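Local coordinates for HP0958 (Helicobacter pylori, PDB 3NA7), which probably acts as a chaperone and post-transcriptional regulator in flagellar biogenesis and export, combining a long coiled-coil hairpin with a C4 zinc ribbon, at residues Q70-N73 / A74-S78; E98-I101 / A102-R105. All blocks are in the same frame, centred on the assembly; numbering follows the deposited sequence.

Overall arrangement
Both contacts are single runs of helix in the kinked antiparallel coiled-coil hairpin of HP0958. Contact 1 lies near the end of helix 24-85 and contact 2 near the start of helix 91-171, with the hairpin turn between them in the chain. Their centres are about 10 Å apart and lie about 54 Å and 55 Å from the centre of the chain. The two helical runs touch directly: Thr72 CG2 lies 3.2 Å from Ala102 O, and Ile76 CG1 lies 3.7 Å from Ala102 CB. Small and aliphatic residues, Thr72, Ile76 and Ala102, thus pack the two arms together near the hairpin end. A magnesium ion is bound close by, near Glu99.

Contact 1 (Q70-N73 / A74-S78); sequences QDTN and AKIAS
The flat amide of Asn73 is met by Ile76 beyond its nitrogen, not over a face: Ile76 CD1 lies close to the amide plane, 3.8 Å from ND2, and the two side chains flank each other as they leave the helix. This is a neighbouring pair three residues apart on helix 24-85, one arm of the antiparallel coiled-coil hairpin. Asn73 CG sits beside the backbone N (chi1 -69°), and Ile76 CG1 makes the same choice, which brings CD1 back along the helix toward the amide. The same ND2 also gives a weak hydrogen bond to Ser106 OG on helix 91-171, so the amide has a methyl beside it and a polar partner on the opposite arm.

Ile76 leans on the preceding turn as well. Its CG1 lies 3.4 Å from Thr72 O, and the same CG1 also packs on helix 91-171, where the residue touches Ser106 too. Thr72 OG1 is occupied closer to home, by a hydrogen bond with Thr68 O, while its CG2 methyl turns to the other arm and passes Ile76 CD1 loosely at 4.4 Å. Lys75 departs from this face: CG anti to the backbone N and a bend at chi2 (74°) lead its chain away, and it touches Glu98 on helix 91-171.

Beneath the side chains, the flat peptide carbonyls receive ordinary alpha-helical bonds. Ile76 N donates to Thr72 O at 2.9 Å. The next one, from Ala77 N to Asn73 O, is almost straight at the hydrogen, with an angle of 175°.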
ATOM      1  N   GLN A  70     -37.051  30.030  -0.388  1.00 52.90           N
ATOM      2  CA  GLN A  70     -38.452  30.030   0.034  1.00 55.67           C
ATOM      3  C   GLN A  70     -38.777  31.240   0.920  1.00 55.29           C
ATOM      4  O   GLN A  70     -39.802  31.882   0.736  1.00 56.21           O
ATOM      5  CB  GLN A  70     -38.816  28.707   0.747  1.00 58.41           C
ATOM      6  CG  GLN A  70     -40.321  28.584   1.141  1.00 66.83           C
ATOM      7  CD  GLN A  70     -40.670  27.302   1.920  1.00 72.96           C
ATOM      8  OE1 GLN A  70     -39.825  26.423   2.128  1.00 74.28           O
ATOM      9  NE2 GLN A  70     -41.927  27.202   2.350  1.00 77.67           N
ATOM     10  N   ASP A  71     -37.896  31.535   1.876  1.00 56.79           N
ATOM     11  CA  ASP A  71     -38.011  32.707   2.749  1.00 57.20           C
ATOM     12  C   ASP A  71     -37.988  33.997   1.929  1.00 55.69           C
ATOM     13  O   ASP A  71     -38.810  34.890   2.121  1.00 57.53           O
ATOM     14  CB  ASP A  71     -36.863  32.727   3.765  1.00 57.88           C
ATOM     15  CG  ASP A  71     -36.981  31.635   4.820  1.00 65.91           C
ATOM     16  OD1 ASP A  71     -38.087  31.076   5.019  1.00 71.72           O
ATOM     17  OD2 ASP A  71     -35.958  31.327   5.467  1.00 70.19           O
ATOM     18  N   THR A  72     -37.045  34.079   0.999  1.00 53.43           N
ATOM     19  CA  THR A  72     -36.877  35.264   0.165  1.00 51.83           C
ATOM     20  C   THR A  72     -38.112  35.537  -0.685  1.00 51.27           C
ATOM     21  O   THR A  72     -38.569  36.672  -0.755  1.00 51.78           O
ATOM     22  CB  THR A  72     -35.581  35.148  -0.671  1.00 48.78           C
ATOM     23  OG1 THR A  72     -34.500  35.020   0.239  1.00 49.60           O
ATOM     24  CG2 THR A  72     -35.331  36.375  -1.519  1.00 47.70           C
ATOM     25  N   ASN A  73     -38.643  34.490  -1.310  1.00 52.71           N
ATOM     26  CA  ASN A  73     -39.839  34.584  -2.149  1.00 53.91           C
ATOM     27  C   ASN A  73     -41.075  34.973  -1.344  1.00 56.63           C
ATOM     28  O   ASN A  73     -41.905  35.749  -1.831  1.00 57.77           O
ATOM     29  CB  ASN A  73     -40.078  33.270  -2.921  1.00 54.56           C
ATOM     30  CG  ASN A  73     -39.024  33.024  -4.013  1.00 56.07           C
ATOM     31  OD1 ASN A  73     -38.849  31.892  -4.496  1.00 59.33           O
ATOM     32  ND2 ASN A  73     -38.324  34.073  -4.399  1.00 50.32           N
ATOM     33  N   ALA A  74     -41.186  34.462  -0.115  1.00 57.64           N
ATOM     34  CA  ALA A  74     -42.256  34.898   0.804  1.00 60.32           C
ATOM     35  C   ALA A  74     -42.115  36.384   1.123  1.00 60.47           C
ATOM     36  O   ALA A  74     -43.114  37.109   1.215  1.00 62.29           O
ATOM     37  CB  ALA A  74     -42.243  34.084   2.091  1.00 62.27           C
ATOM     38  N   LYS A  75     -40.877  36.846   1.282  1.00 59.47           N
ATOM     39  CA  LYS A  75     -40.639  38.274   1.518  1.00 60.21           C
ATOM     40  C   LYS A  75     -41.043  39.105   0.290  1.00 58.89           C
ATOM     41  O   LYS A  75     -41.726  40.133   0.397  1.00 59.43           O
ATOM     42  CB  LYS A  75     -39.183  38.512   1.920  1.00 60.44           C
ATOM     43  CG  LYS A  75     -38.820  39.959   2.194  1.00 64.65           C
ATOM     44  CD  LYS A  75     -39.373  40.459   3.518  1.00 71.56           C
ATOM     45  CE  LYS A  75     -39.460  41.979   3.513  1.00 72.32           C
ATOM     46  NZ  LYS A  75     -40.474  42.476   4.501  1.00 79.46           N
ATOM     47  N   ILE A  76     -40.666  38.634  -0.894  1.00 57.40           N
ATOM     48  CA  ILE A  76     -41.110  39.297  -2.127  1.00 54.43           C
ATOM     49  C   ILE A  76     -42.639  39.434  -2.148  1.00 54.90           C
ATOM     50  O   ILE A  76     -43.157  40.554  -2.240  1.00 53.79           O
ATOM     51  CB  ILE A  76     -40.543  38.609  -3.384  1.00 53.52           C
ATOM     52  CG1 ILE A  76     -39.000  38.731  -3.383  1.00 54.05           C
ATOM     53  CG2 ILE A  76     -41.118  39.249  -4.639  1.00 53.45           C
ATOM     54  CD1 ILE A  76     -38.241  37.883  -4.437  1.00 49.85           C
ATOM     55  N   ALA A  77     -43.342  38.303  -2.027  1.00 54.98           N
ATOM     56  CA  ALA A  77     -44.804  38.270  -1.909  1.00 56.49           C
ATOM     57  C   ALA A  77     -45.329  39.284  -0.881  1.00 58.48           C
ATOM     58  O   ALA A  77     -46.260  40.059  -1.151  1.00 58.10           O
ATOM     59  CB  ALA A  77     -45.272  36.861  -1.560  1.00 58.52           C
ATOM     60  N   SER A  78     -44.721  39.290   0.298  1.00 59.28           N
ATOM     61  CA  SER A  78     -45.144  40.220   1.334  1.00 61.42           C
ATOM     62  C   SER A  78     -44.921  41.698   0.955  1.00 60.78           C
ATOM     63  O   SER A  78     -45.710  42.558   1.330  1.00 61.56           O
ATOM     64  CB  SER A  78     -44.462  39.904   2.653  1.00 62.51           C
ATOM     65  OG  SER A  78     -44.571  41.025   3.508  1.00 67.74           O
TER

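Contact 2 (E98-I101 / A102-R105); sequences EEDI and AKER
Ile101 and Arg105 extend outward together, one helical turn apart. With Ile101 CG1 beside its backbone N (chi1 -83°), the CG2 branch is the one turned to the arginine, whose chain is extended from CG to NE. Arg105 CG rests 3.3 Å from Ile101 O. Further out, NH1 is modelled 3.1 Å from Ile101 CG2, close enough that the exact placing of this exposed guanidinium is doubtful; the methyl meets the group obliquely.

Elsewhere on the turn, Asp100 and Lys103 cross obliquely, OD1 of the aspartate passing 4.2 Å from CD of the lysine. The lysine ends nearer Glu99, yet NZ stays 4.4 Å from Glu99 OE1, too far for a salt bridge.

All this belongs to helix 91-171, the second arm of the antiparallel coiled-coil hairpin. Glu98 and Glu99 both touch Ile79 of helix 24-85. Glu99 OE1 is hydrogen-bonded to Gln80 NE2, and the Glu99 side chain comes within about 4 Å of a bound magnesium ion. Lys103 N donates to Glu99 O at 2.8 Å, and Arg105 N reaches Ile101 O at 3.0 Å.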
ATOM      1  N   GLU A  98     -36.923  48.021  -2.295  1.00 69.61           N
ATOM      2  CA  GLU A  98     -36.977  46.935  -1.310  1.00 67.69           C
ATOM      3  C   GLU A  98     -37.145  45.606  -2.044  1.00 62.39           C
ATOM      4  O   GLU A  98     -36.435  44.623  -1.796  1.00 61.59           O
ATOM      5  CB  GLU A  98     -38.196  47.141  -0.414  1.00 70.50           C
ATOM      6  CG  GLU A  98     -37.943  47.182   1.094  1.00 80.30           C
ATOM      7  CD  GLU A  98     -37.205  45.972   1.612  1.00 85.94           C
ATOM      8  OE1 GLU A  98     -36.007  45.821   1.279  1.00 93.24           O
ATOM      9  OE2 GLU A  98     -37.811  45.183   2.373  1.00 90.99           O
ATOM     10  N   GLU A  99     -38.092  45.598  -2.964  1.00 58.39           N
ATOM     11  CA  GLU A  99     -38.382  44.429  -3.759  1.00 55.67           C
ATOM     12  C   GLU A  99     -37.190  44.071  -4.630  1.00 54.03           C
ATOM     13  O   GLU A  99     -36.841  42.899  -4.750  1.00 53.32           O
ATOM     14  CB  GLU A  99     -39.627  44.674  -4.606  1.00 54.41           C
ATOM     15  CG  GLU A  99     -40.102  43.483  -5.399  1.00 54.30           C
ATOM     16  CD  GLU A  99     -40.893  43.916  -6.609  1.00 58.91           C
ATOM     17  OE1 GLU A  99     -41.350  43.047  -7.379  1.00 63.05           O
ATOM     18  OE2 GLU A  99     -41.039  45.148  -6.804  1.00 64.31           O
ATOM     19  N   ASP A 100     -36.547  45.073  -5.223  1.00 54.66           N
ATOM     20  CA  ASP A 100     -35.362  44.811  -6.066  1.00 53.96           C
ATOM     21  C   ASP A 100     -34.187  44.125  -5.360  1.00 50.49           C
ATOM     22  O   ASP A 100     -33.537  43.273  -5.950  1.00 49.08           O
ATOM     23  CB  ASP A 100     -34.895  46.099  -6.736  1.00 58.52           C
ATOM     24  CG  ASP A 100     -35.674  46.408  -8.001  1.00 62.89           C
ATOM     25  OD1 ASP A 100     -36.058  45.451  -8.730  1.00 63.71           O
ATOM     26  OD2 ASP A 100     -35.875  47.606  -8.268  1.00 60.43           O
ATOM     27  N   ILE A 101     -33.922  44.499  -4.111  1.00 51.56           N
ATOM     28  CA  ILE A 101     -32.887  43.847  -3.298  1.00 52.07           C
ATOM     29  C   ILE A 101     -33.280  42.395  -3.059  1.00 49.61           C
ATOM     30  O   ILE A 101     -32.462  41.483  -3.188  1.00 48.47           O
ATOM     31  CB  ILE A 101     -32.637  44.612  -1.944  1.00 54.29           C
ATOM     32  CG1 ILE A 101     -31.679  45.792  -2.143  1.00 57.32           C
ATOM     33  CG2 ILE A 101     -32.054  43.706  -0.875  1.00 51.03           C
ATOM     34  CD1 ILE A 101     -32.342  47.135  -2.103  1.00 60.08           C
ATOM     35  N   ALA A 102     -34.544  42.191  -2.716  1.00 48.00           N
ATOM     36  CA  ALA A 102     -35.052  40.859  -2.435  1.00 48.35           C
ATOM     37  C   ALA A 102     -35.016  39.968  -3.679  1.00 47.96           C
ATOM     38  O   ALA A 102     -34.683  38.800  -3.574  1.00 48.75           O
ATOM     39  CB  ALA A 102     -36.459  40.943  -1.866  1.00 47.32           C
ATOM     40  N   LYS A 103     -35.352  40.524  -4.846  1.00 50.36           N
ATOM     41  CA  LYS A 103     -35.189  39.831  -6.144  1.00 52.13           C
ATOM     42  C   LYS A 103     -33.758  39.408  -6.401  1.00 51.83           C
ATOM     43  O   LYS A 103     -33.520  38.294  -6.861  1.00 52.26           O
ATOM     44  CB  LYS A 103     -35.636  40.710  -7.314  1.00 55.55           C
ATOM     45  CG  LYS A 103     -37.036  40.400  -7.860  1.00 63.56           C
ATOM     46  CD  LYS A 103     -37.534  41.524  -8.810  1.00 71.81           C
ATOM     47  CE  LYS A 103     -38.296  40.962 -10.021  1.00 77.45           C
ATOM     48  NZ  LYS A 103     -39.250  39.860  -9.657  1.00 76.16           N
ATOM     49  N   GLU A 104     -32.805  40.299  -6.129  1.00 52.82           N
ATOM     50  CA  GLU A 104     -31.404  39.965  -6.320  1.00 53.27           C
ATOM     51  C   GLU A 104     -30.966  38.826  -5.424  1.00 50.35           C
ATOM     52  O   GLU A 104     -30.253  37.949  -5.880  1.00 48.55           O
ATOM     53  CB  GLU A 104     -30.472  41.176  -6.160  1.00 56.92           C
ATOM     54  CG  GLU A 104     -29.736  41.555  -7.437  1.00 62.57           C
ATOM     55  CD  GLU A 104     -28.976  40.395  -8.105  1.00 65.33           C
ATOM     56  OE1 GLU A 104     -27.930  39.910  -7.595  1.00 68.42           O
ATOM     57  OE2 GLU A 104     -29.416  39.978  -9.192  1.00 71.00           O
ATOM     58  N   ARG A 105     -31.417  38.815  -4.169  1.00 48.86           N
ATOM     59  CA  ARG A 105     -31.038  37.738  -3.253  1.00 49.31           C
ATOM     60  C   ARG A 105     -31.623  36.416  -3.747  1.00 48.23           C
ATOM     61  O   ARG A 105     -30.959  35.382  -3.725  1.00 47.40           O
ATOM     62  CB  ARG A 105     -31.452  38.047  -1.810  1.00 51.09           C
ATOM     63  CG  ARG A 105     -30.792  39.329  -1.248  1.00 58.18           C
ATOM     64  CD  ARG A 105     -31.000  39.504   0.244  1.00 64.46           C
ATOM     65  NE  ARG A 105     -29.897  40.285   0.800  1.00 72.41           N
ATOM     66  CZ  ARG A 105     -30.015  41.470   1.393  1.00 75.54           C
ATOM     67  NH1 ARG A 105     -31.205  42.038   1.558  1.00 75.02           N
ATOM     68  NH2 ARG A 105     -28.929  42.089   1.834  1.00 78.51           N
TER